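PDB 5EC0: Alp7A from Bacillus subtilis, which binds ADP and is an actin-like protein of the bacterial cytoskeleton, probably forming filaments that segregate plasmids. Local coordinates for residues L52-T60 with Y68-E76; M147-V157 with L168-C177. All coordinates share one frame; numbering follows the deposited sequence.

Interaction 1 (L52-T60 with Y68-E76); sequences LKDRLLVST and YFLVGELAE
Val58 and Phe69 face each other as a hydrogen-bonded antiparallel pair, and this end of the hairpin is the compact one. Phe69 N reaches Val58 O at 2.9 Å and Val58 N returns the bond to Phe69 O, both almost straight. On the side of the sheet that carries Val58, Phe69 and Val71, Val58 CG2 meets Val71 CG2 at 4.1 Å, while the Phe69 ring brings CE1 to the methyl of Thr60. On the other side Leu57 CD1 lies across Leu70 CD2, 3.7 Å away, and Ser59 CB touches the Tyr68 ring near CD2.

Towards Asp54 and Glu73 the strands part and water takes over. One water accepts from both Leu56 N and Leu74 N and donates to Lys53 O and Val71 O, so four backbone groups share it; a second joins Lys53 O to Glu73 N. Beside them, with CG anti to its own backbone N (chi1 -170°), Leu74 lays CD2 on the Arg55-Leu56 backbone, 3.6 Å from Leu56 O. An alanine here would lose both methyls and is likely to open a gap over that backbone and beside Leu57 CB. Solvent-exposed Asp54 runs alongside Glu73, their carboxylates turned steeply to one another with Asp54 OD1 5.5 Å from Glu73 OE1.

Strand 22-33 pairs with 65-71 and strand 153-159 with 56-62, while helix 95-112 packs on Phe69 and Thr60.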
loop_
_atom_site.group_PDB
_atom_site.type_symbol
_atom_site.label_atom_id
_atom_site.label_comp_id
_atom_site.label_asym_id
_atom_site.label_seq_id
_atom_site.Cartn_x
_atom_site.Cartn_y
_atom_site.Cartn_z
ATOM N N LEU A 52 11.436 15.918 -9.639
ATOM C CA LEU A 52 12.195 14.676 -9.567
ATOM C C LEU A 52 11.295 13.440 -9.434
ATOM O O LEU A 52 11.665 12.344 -9.847
ATOM C CB LEU A 52 13.163 14.737 -8.394
ATOM C CG LEU A 52 14.079 13.538 -8.157
ATOM C CD1 LEU A 52 15.008 13.319 -9.359
ATOM C CD2 LEU A 52 14.868 13.737 -6.873
ATOM N N LYS A 53 10.117 13.623 -8.852
ATOM C CA LYS A 53 9.250 12.498 -8.531
ATOM C C LYS A 53 8.909 11.693 -9.783
ATOM O O LYS A 53 8.925 10.460 -9.755
ATOM C CB LYS A 53 7.972 12.984 -7.846
ATOM C CG LYS A 53 7.213 11.891 -7.124
ATOM C CD LYS A 53 5.971 12.437 -6.452
ATOM C CE LYS A 53 4.802 11.488 -6.646
ATOM N NZ LYS A 53 3.636 11.830 -5.791
ATOM N N ASP A 54 8.645 12.393 -10.884
ATOM C CA ASP A 54 8.317 11.738 -12.148
ATOM C C ASP A 54 9.568 11.452 -12.964
ATOM O O ASP A 54 9.478 10.958 -14.083
ATOM C CB ASP A 54 7.349 12.592 -12.988
ATOM C CG ASP A 54 5.942 12.670 -12.388
ATOM O OD1 ASP A 54 5.659 11.949 -11.398
ATOM O OD2 ASP A 54 5.116 13.448 -12.926
ATOM N N ARG A 55 10.736 11.771 -12.423
ATOM C CA ARG A 55 11.956 11.661 -13.221
ATOM C C ARG A 55 13.038 10.894 -12.451
ATOM O O ARG A 55 14.204 11.289 -12.446
ATOM C CB ARG A 55 12.454 13.055 -13.641
ATOM C CG ARG A 55 11.396 13.903 -14.415
ATOM C CD ARG A 55 11.854 15.334 -14.672
ATOM N NE ARG A 55 10.817 16.154 -15.320
ATOM C CZ ARG A 55 10.771 16.472 -16.616
ATOM N NH1 ARG A 55 11.712 16.049 -17.456
ATOM N NH2 ARG A 55 9.779 17.231 -17.078
ATOM N N LEU A 56 12.643 9.789 -11.820
ATOM C CA LEU A 56 13.555 9.025 -10.962
ATOM C C LEU A 56 14.481 8.090 -11.730
ATOM O O LEU A 56 14.092 6.996 -12.148
ATOM C CB LEU A 56 12.765 8.214 -9.931
ATOM C CG LEU A 56 12.131 9.086 -8.854
ATOM C CD1 LEU A 56 11.294 8.257 -7.922
ATOM C CD2 LEU A 56 13.191 9.866 -8.097
ATOM N N LEU A 57 15.721 8.523 -11.880
ATOM C CA LEU A 57 16.754 7.721 -12.505
ATOM C C LEU A 57 17.909 7.619 -11.523
ATOM O O LEU A 57 18.594 8.608 -11.251
ATOM C CB LEU A 57 17.210 8.354 -13.822
ATOM C CG LEU A 57 18.411 7.724 -14.536
ATOM C CD1 LEU A 57 18.130 6.274 -14.934
ATOM C CD2 LEU A 57 18.825 8.562 -15.760
ATOM N N VAL A 58 18.121 6.430 -10.981
ATOM C CA VAL A 58 19.099 6.259 -9.927
ATOM C C VAL A 58 20.043 5.113 -10.234
ATOM O O VAL A 58 19.760 4.280 -11.085
ATOM C CB VAL A 58 18.428 5.979 -8.572
ATOM C CG1 VAL A 58 17.515 7.135 -8.166
ATOM C CG2 VAL A 58 17.658 4.655 -8.626
ATOM N N SER A 59 21.166 5.070 -9.531
ATOM C CA SER A 59 22.025 3.901 -9.574
ATOM C C SER A 59 22.361 3.502 -8.153
ATOM O O SER A 59 22.392 4.341 -7.253
ATOM C CB SER A 59 23.301 4.169 -10.363
ATOM O OG SER A 59 24.202 4.947 -9.598
ATOM N N THR A 60 22.607 2.217 -7.947
ATOM C CA THR A 60 23.042 1.759 -6.651
ATOM C C THR A 60 23.923 0.534 -6.860
ATOM O O THR A 60 23.880 -0.095 -7.921
ATOM C CB THR A 60 21.843 1.449 -5.728
ATOM O OG1 THR A 60 22.307 1.259 -4.389
ATOM C CG2 THR A 60 21.121 0.203 -6.186
ATOM N N TYR A 68 21.649 0.396 -12.840
ATOM C CA TYR A 68 20.893 1.601 -13.188
ATOM C C TYR A 68 19.388 1.299 -13.310
ATOM O O TYR A 68 18.989 0.369 -14.014
ATOM C CB TYR A 68 21.456 2.202 -14.496
ATOM C CG TYR A 68 22.931 2.556 -14.400
ATOM C CD1 TYR A 68 23.920 1.594 -14.584
ATOM C CD2 TYR A 68 23.337 3.852 -14.094
ATOM C CE1 TYR A 68 25.273 1.916 -14.470
ATOM C CE2 TYR A 68 24.678 4.186 -13.990
ATOM C CZ TYR A 68 25.642 3.218 -14.174
ATOM O OH TYR A 68 26.975 3.558 -14.059
ATOM N N PHE A 69 18.561 2.078 -12.622
ATOM C CA PHE A 69 17.126 1.799 -12.557
ATOM C C PHE A 69 16.257 3.013 -12.831
ATOM O O PHE A 69 16.499 4.094 -12.300
ATOM C CB PHE A 69 16.724 1.243 -11.173
ATOM C CG PHE A 69 17.490 0.023 -10.756
ATOM C CD1 PHE A 69 18.690 0.144 -10.062
ATOM C CD2 PHE A 69 17.015 -1.243 -11.055
ATOM C CE1 PHE A 69 19.413 -0.982 -9.684
ATOM C CE2 PHE A 69 17.730 -2.376 -10.681
ATOM C CZ PHE A 69 18.932 -2.244 -9.996
ATOM N N LEU A 70 15.227 2.803 -13.645
ATOM C CA LEU A 70 14.099 3.715 -13.739
ATOM C C LEU A 70 13.090 3.319 -12.673
ATOM O O LEU A 70 12.751 2.145 -12.549
ATOM C CB LEU A 70 13.455 3.663 -15.134
ATOM C CG LEU A 70 14.367 3.989 -16.321
ATOM C CD1 LEU A 70 13.728 3.634 -17.682
ATOM C CD2 LEU A 70 14.757 5.459 -16.278
ATOM N N VAL A 71 12.610 4.298 -11.910
ATOM C CA VAL A 71 11.707 4.050 -10.796
ATOM C C VAL A 71 10.430 4.876 -10.891
ATOM O O VAL A 71 10.475 6.071 -11.178
ATOM C CB VAL A 71 12.369 4.384 -9.449
ATOM C CG1 VAL A 71 11.410 4.093 -8.305
ATOM C CG2 VAL A 71 13.721 3.666 -9.296
ATOM N N GLY A 72 9.293 4.250 -10.616
ATOM C CA GLY A 72 8.040 4.976 -10.575
ATOM C C GLY A 72 7.545 5.348 -11.958
ATOM O O GLY A 72 7.684 4.573 -12.915
ATOM N N GLU A 73 6.975 6.546 -12.059
ATOM C CA GLU A 73 6.335 7.006 -13.284
ATOM C C GLU A 73 7.299 7.064 -14.469
ATOM O O GLU A 73 6.872 6.912 -15.611
ATOM C CB GLU A 73 5.696 8.381 -13.062
ATOM C CG GLU A 73 4.722 8.812 -14.150
ATOM C CD GLU A 73 3.519 7.879 -14.272
ATOM O OE1 GLU A 73 2.924 7.536 -13.225
ATOM O OE2 GLU A 73 3.165 7.502 -15.414
ATOM N N LEU A 74 8.587 7.289 -14.206
ATOM C CA LEU A 74 9.573 7.299 -15.286
ATOM C C LEU A 74 9.756 5.903 -15.890
ATOM O O LEU A 74 10.143 5.768 -17.047
ATOM C CB LEU A 74 10.920 7.842 -14.797
ATOM C CG LEU A 74 11.955 8.116 -15.898
ATOM C CD1 LEU A 74 11.403 9.089 -16.953
ATOM C CD2 LEU A 74 13.259 8.640 -15.295
ATOM N N ALA A 75 9.478 4.866 -15.107
ATOM C CA ALA A 75 9.591 3.492 -15.589
ATOM C C ALA A 75 8.353 3.058 -16.386
ATOM O O ALA A 75 8.355 2.004 -17.030
ATOM C CB ALA A 75 9.824 2.541 -14.415
ATOM N N GLU A 76 7.310 3.882 -16.360
ATOM C CA GLU A 76 5.994 3.472 -16.854
ATOM C C GLU A 76 5.933 3.037 -18.330
ATOM O O GLU A 76 5.405 1.966 -18.622
ATOM C CB GLU A 76 4.974 4.593 -16.621
ATOM C CG GLU A 76 3.571 4.082 -16.441
ATOM C CD GLU A 76 3.480 3.111 -15.285
ATOM O OE1 GLU A 76 3.004 1.974 -15.494
ATOM O OE2 GLU A 76 3.898 3.493 -14.169
HETATM O O HOH W 1 6.967 8.474 -9.829
HETATM O O HOH W 2 9.695 8.622 -11.798
#

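Interaction 2 (M147-V157 with L168-C177); sequences MASKFLGTHQV and LTIKVEDAAC
Thr154 and Thr169 turn their methyls to each other across the strands, CG2 to CG2 at 3.6 Å, meeting at a slant. Lys171 runs alongside Thr154 and points the same way, its CG 3.5 Å from Thr154 OG1, before its extended chain carries NZ to a salt bridge with Glu119. Further along the same face Gln156 lies beside Thr169, both pointing the same way: its NE2 donates to Thr169 OG1 over 3.3 Å, a bent bond whose acceptor sits 25° out of the amide plane.

The opposite face is apolar apart from His155. Val157 CG1 crosses Ile170 CD1 at 3.9 Å. With CG beside its backbone N (chi1 -41°), the His155 imidazole swings back along its own segment, and NE2 donates to Phe151 O at 2.6 Å. That oxygen lies in the ring plane, although the donor stands well above the carbonyl plane; the bond fixes the ring's rotation and ties the turn to the strand. Val172 packs against the same carbonyl, with CB 3.3 Å from Phe151 O.

On the N-terminal side of Gly153 the strand pairing ends, and the turn and helix end cover the rest of the 168-177 segment. Leu152 drops CD1 onto the backbone of Val172 and Glu173, Ala148 sets its methyl over Ala176 CA, and Met147 CG rests on Cys177 SG at 3.6 Å.

Three hydrogen-bonded pairs, Gly153 with Val172, His155 with Ile170 and Val157 with Leu168, make this a regular antiparallel beta hairpin. Helix 95-112 covers its apolar face, giving the layered helix-on-sheet packing of an actin-like domain.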
loop_
_atom_site.group_PDB
_atom_site.type_symbol
_atom_site.label_atom_id
_atom_site.label_comp_id
_atom_site.label_asym_id
_atom_site.label_seq_id
_atom_site.Cartn_x
_atom_site.Cartn_y
_atom_site.Cartn_z
ATOM N N MET A 147 13.248 -9.426 6.276
ATOM C CA MET A 147 12.766 -8.255 5.529
ATOM C C MET A 147 13.321 -6.970 6.142
ATOM O O MET A 147 13.850 -6.108 5.429
ATOM C CB MET A 147 11.241 -8.201 5.494
ATOM C CG MET A 147 10.683 -7.040 4.654
ATOM S SD MET A 147 11.247 -7.074 2.931
ATOM C CE MET A 147 10.118 -5.856 2.215
ATOM N N ALA A 148 13.224 -6.869 7.468
ATOM C CA ALA A 148 13.744 -5.715 8.203
ATOM C C ALA A 148 15.252 -5.552 8.007
ATOM O O ALA A 148 15.756 -4.440 7.872
ATOM C CB ALA A 148 13.414 -5.839 9.710
ATOM N N SER A 149 15.976 -6.663 8.002
ATOM C CA SER A 149 17.425 -6.621 7.831
ATOM C C SER A 149 17.855 -6.062 6.483
ATOM O O SER A 149 18.968 -5.563 6.331
ATOM C CB SER A 149 18.008 -8.023 8.005
ATOM O OG SER A 149 17.774 -8.479 9.321
ATOM N N LYS A 150 16.967 -6.159 5.502
ATOM C CA LYS A 150 17.250 -5.680 4.162
ATOM C C LYS A 150 17.440 -4.166 4.160
ATOM O O LYS A 150 18.084 -3.606 3.278
ATOM C CB LYS A 150 16.118 -6.068 3.210
ATOM C CG LYS A 150 16.579 -6.673 1.908
ATOM C CD LYS A 150 15.446 -6.705 0.903
ATOM C CE LYS A 150 15.979 -6.786 -0.525
ATOM N NZ LYS A 150 14.899 -6.420 -1.472
ATOM N N PHE A 151 16.874 -3.507 5.157
ATOM C CA PHE A 151 16.852 -2.058 5.160
ATOM C C PHE A 151 17.758 -1.476 6.244
ATOM O O PHE A 151 18.307 -0.387 6.059
ATOM C CB PHE A 151 15.412 -1.573 5.291
ATOM C CG PHE A 151 14.559 -1.973 4.129
ATOM C CD1 PHE A 151 13.856 -3.175 4.147
ATOM C CD2 PHE A 151 14.510 -1.182 2.984
ATOM C CE1 PHE A 151 13.095 -3.565 3.065
ATOM C CE2 PHE A 151 13.763 -1.567 1.893
ATOM C CZ PHE A 151 13.049 -2.765 1.930
ATOM N N LEU A 152 17.930 -2.215 7.345
ATOM C CA LEU A 152 18.870 -1.843 8.408
ATOM C C LEU A 152 20.281 -1.546 7.872
ATOM O O LEU A 152 20.771 -2.215 6.953
ATOM C CB LEU A 152 18.954 -2.964 9.462
ATOM C CG LEU A 152 19.558 -2.611 10.821
ATOM C CD1 LEU A 152 18.734 -1.499 11.465
ATOM C CD2 LEU A 152 19.626 -3.831 11.753
ATOM N N GLY A 153 20.936 -0.545 8.455
ATOM C CA GLY A 153 22.308 -0.229 8.089
ATOM C C GLY A 153 22.475 0.878 7.054
ATOM O O GLY A 153 21.564 1.689 6.803
ATOM N N THR A 154 23.655 0.881 6.441
ATOM C CA THR A 154 24.114 1.944 5.564
ATOM C C THR A 154 23.977 1.574 4.084
ATOM O O THR A 154 24.424 0.510 3.657
ATOM C CB THR A 154 25.582 2.273 5.861
ATOM O OG1 THR A 154 25.717 2.603 7.247
ATOM C CG2 THR A 154 26.072 3.440 4.987
ATOM N N HIS A 155 23.355 2.453 3.316
ATOM C CA HIS A 155 23.198 2.245 1.881
ATOM C C HIS A 155 23.593 3.486 1.116
ATOM O O HIS A 155 23.555 4.591 1.652
ATOM C CB HIS A 155 21.757 1.888 1.539
ATOM C CG HIS A 155 21.131 0.941 2.516
ATOM N ND1 HIS A 155 21.410 -0.406 2.525
ATOM C CD2 HIS A 155 20.237 1.153 3.506
ATOM C CE1 HIS A 155 20.715 -0.988 3.489
ATOM N NE2 HIS A 155 19.992 -0.063 4.095
ATOM N N GLN A 156 23.952 3.315 -0.147
ATOM C CA GLN A 156 24.134 4.478 -1.001
ATOM C C GLN A 156 23.296 4.409 -2.250
ATOM O O GLN A 156 23.043 3.330 -2.791
ATOM C CB GLN A 156 25.590 4.639 -1.387
ATOM C CG GLN A 156 26.490 4.830 -0.212
ATOM C CD GLN A 156 27.888 5.124 -0.650
ATOM O OE1 GLN A 156 28.599 4.236 -1.123
ATOM N NE2 GLN A 156 28.291 6.383 -0.527
ATOM N N VAL A 157 22.866 5.574 -2.710
ATOM C CA VAL A 157 22.200 5.664 -3.991
ATOM C C VAL A 157 22.625 6.957 -4.689
ATOM O O VAL A 157 22.840 7.985 -4.031
ATOM C CB VAL A 157 20.662 5.591 -3.828
ATOM C CG1 VAL A 157 20.157 6.702 -2.911
ATOM C CG2 VAL A 157 19.962 5.632 -5.200
ATOM N N LEU A 168 23.854 9.765 -2.353
ATOM C CA LEU A 168 23.304 9.939 -1.027
ATOM C C LEU A 168 23.639 8.718 -0.182
ATOM O O LEU A 168 23.365 7.577 -0.588
ATOM C CB LEU A 168 21.790 10.145 -1.124
ATOM C CG LEU A 168 20.955 10.731 0.009
ATOM C CD1 LEU A 168 21.207 12.213 0.156
ATOM C CD2 LEU A 168 19.485 10.479 -0.293
ATOM N N THR A 169 24.252 8.944 0.977
ATOM C CA THR A 169 24.383 7.861 1.959
ATOM C C THR A 169 23.166 7.862 2.880
ATOM O O THR A 169 22.818 8.894 3.459
ATOM C CB THR A 169 25.668 7.984 2.787
ATOM O OG1 THR A 169 26.790 8.004 1.909
ATOM C CG2 THR A 169 25.827 6.813 3.734
ATOM N N ILE A 170 22.517 6.705 2.996
ATOM C CA ILE A 170 21.322 6.546 3.826
ATOM C C ILE A 170 21.583 5.528 4.942
ATOM O O ILE A 170 21.867 4.357 4.669
ATOM C CB ILE A 170 20.092 6.090 2.977
ATOM C CG1 ILE A 170 19.749 7.147 1.925
ATOM C CG2 ILE A 170 18.891 5.806 3.844
ATOM C CD1 ILE A 170 18.930 6.597 0.757
ATOM N N LYS A 171 21.480 5.985 6.191
ATOM C CA LYS A 171 21.742 5.144 7.360
ATOM C C LYS A 171 20.483 4.866 8.151
ATOM O O LYS A 171 19.880 5.773 8.730
ATOM C CB LYS A 171 22.787 5.782 8.275
ATOM C CG LYS A 171 24.199 5.776 7.675
ATOM C CD LYS A 171 25.118 6.738 8.409
ATOM C CE LYS A 171 26.541 6.628 7.909
ATOM N NZ LYS A 171 27.396 7.716 8.460
ATOM N N VAL A 172 20.089 3.600 8.167
ATOM C CA VAL A 172 18.889 3.185 8.892
ATOM C C VAL A 172 19.309 2.587 10.219
ATOM O O VAL A 172 19.912 1.511 10.255
ATOM C CB VAL A 172 18.069 2.171 8.084
ATOM C CG1 VAL A 172 16.924 1.592 8.945
ATOM C CG2 VAL A 172 17.547 2.831 6.796
ATOM N N GLU A 173 19.016 3.309 11.298
ATOM C CA GLU A 173 19.476 2.943 12.633
ATOM C C GLU A 173 18.741 1.728 13.186
ATOM O O GLU A 173 19.352 0.830 13.757
ATOM C CB GLU A 173 19.309 4.124 13.592
ATOM C CG GLU A 173 19.982 5.419 13.119
ATOM C CD GLU A 173 19.979 6.509 14.182
ATOM O OE1 GLU A 173 19.305 6.336 15.227
ATOM O OE2 GLU A 173 20.662 7.534 13.978
ATOM N N ASP A 174 17.423 1.714 13.019
ATOM C CA ASP A 174 16.590 0.633 13.525
ATOM C C ASP A 174 15.489 0.323 12.519
ATOM O O ASP A 174 14.941 1.230 11.901
ATOM C CB ASP A 174 15.992 1.015 14.877
ATOM C CG ASP A 174 15.419 -0.165 15.612
ATOM O OD1 ASP A 174 15.785 -1.312 15.265
ATOM O OD2 ASP A 174 14.612 0.056 16.542
ATOM N N ALA A 175 15.154 -0.956 12.363
ATOM C CA ALA A 175 14.151 -1.345 11.380
ATOM C C ALA A 175 13.250 -2.474 11.896
ATOM O O ALA A 175 13.687 -3.303 12.676
ATOM C CB ALA A 175 14.832 -1.756 10.073
ATOM N N ALA A 176 11.988 -2.485 11.472
ATOM C CA ALA A 176 11.072 -3.561 11.836
ATOM C C ALA A 176 10.099 -3.863 10.688
ATOM O O ALA A 176 9.822 -3.015 9.834
ATOM C CB ALA A 176 10.309 -3.218 13.122
ATOM N N CYS A 177 9.596 -5.090 10.668
ATOM C CA CYS A 177 8.671 -5.523 9.625
ATOM C C CYS A 177 7.433 -6.158 10.265
ATOM O O CYS A 177 7.562 -7.116 11.022
ATOM C CB CYS A 177 9.344 -6.508 8.685
ATOM S SG CYS A 177 8.265 -7.032 7.362
#

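Interactions 1 and 2 are separate hairpins, in series along the chain, that meet in one sheet. Their centres lie about 20 Å apart, yet strands 56-62 and 153-159 are neighbours in the sheet. At that seam Thr60 OG1 and Gln156 O are 2.7 Å apart in a probable hydrogen bond, and Val157 CG2 packs on Val58 CB at 3.7 Å. Helix 95-112 touches both hairpins. Neither contact lines the nucleotide site: the side chain of Glu73 in interaction 1 is about 10 Å from the bound ADP, and that of Met147 in interaction 2 about 13 Å from it and about 12 Å from the magnesium ion.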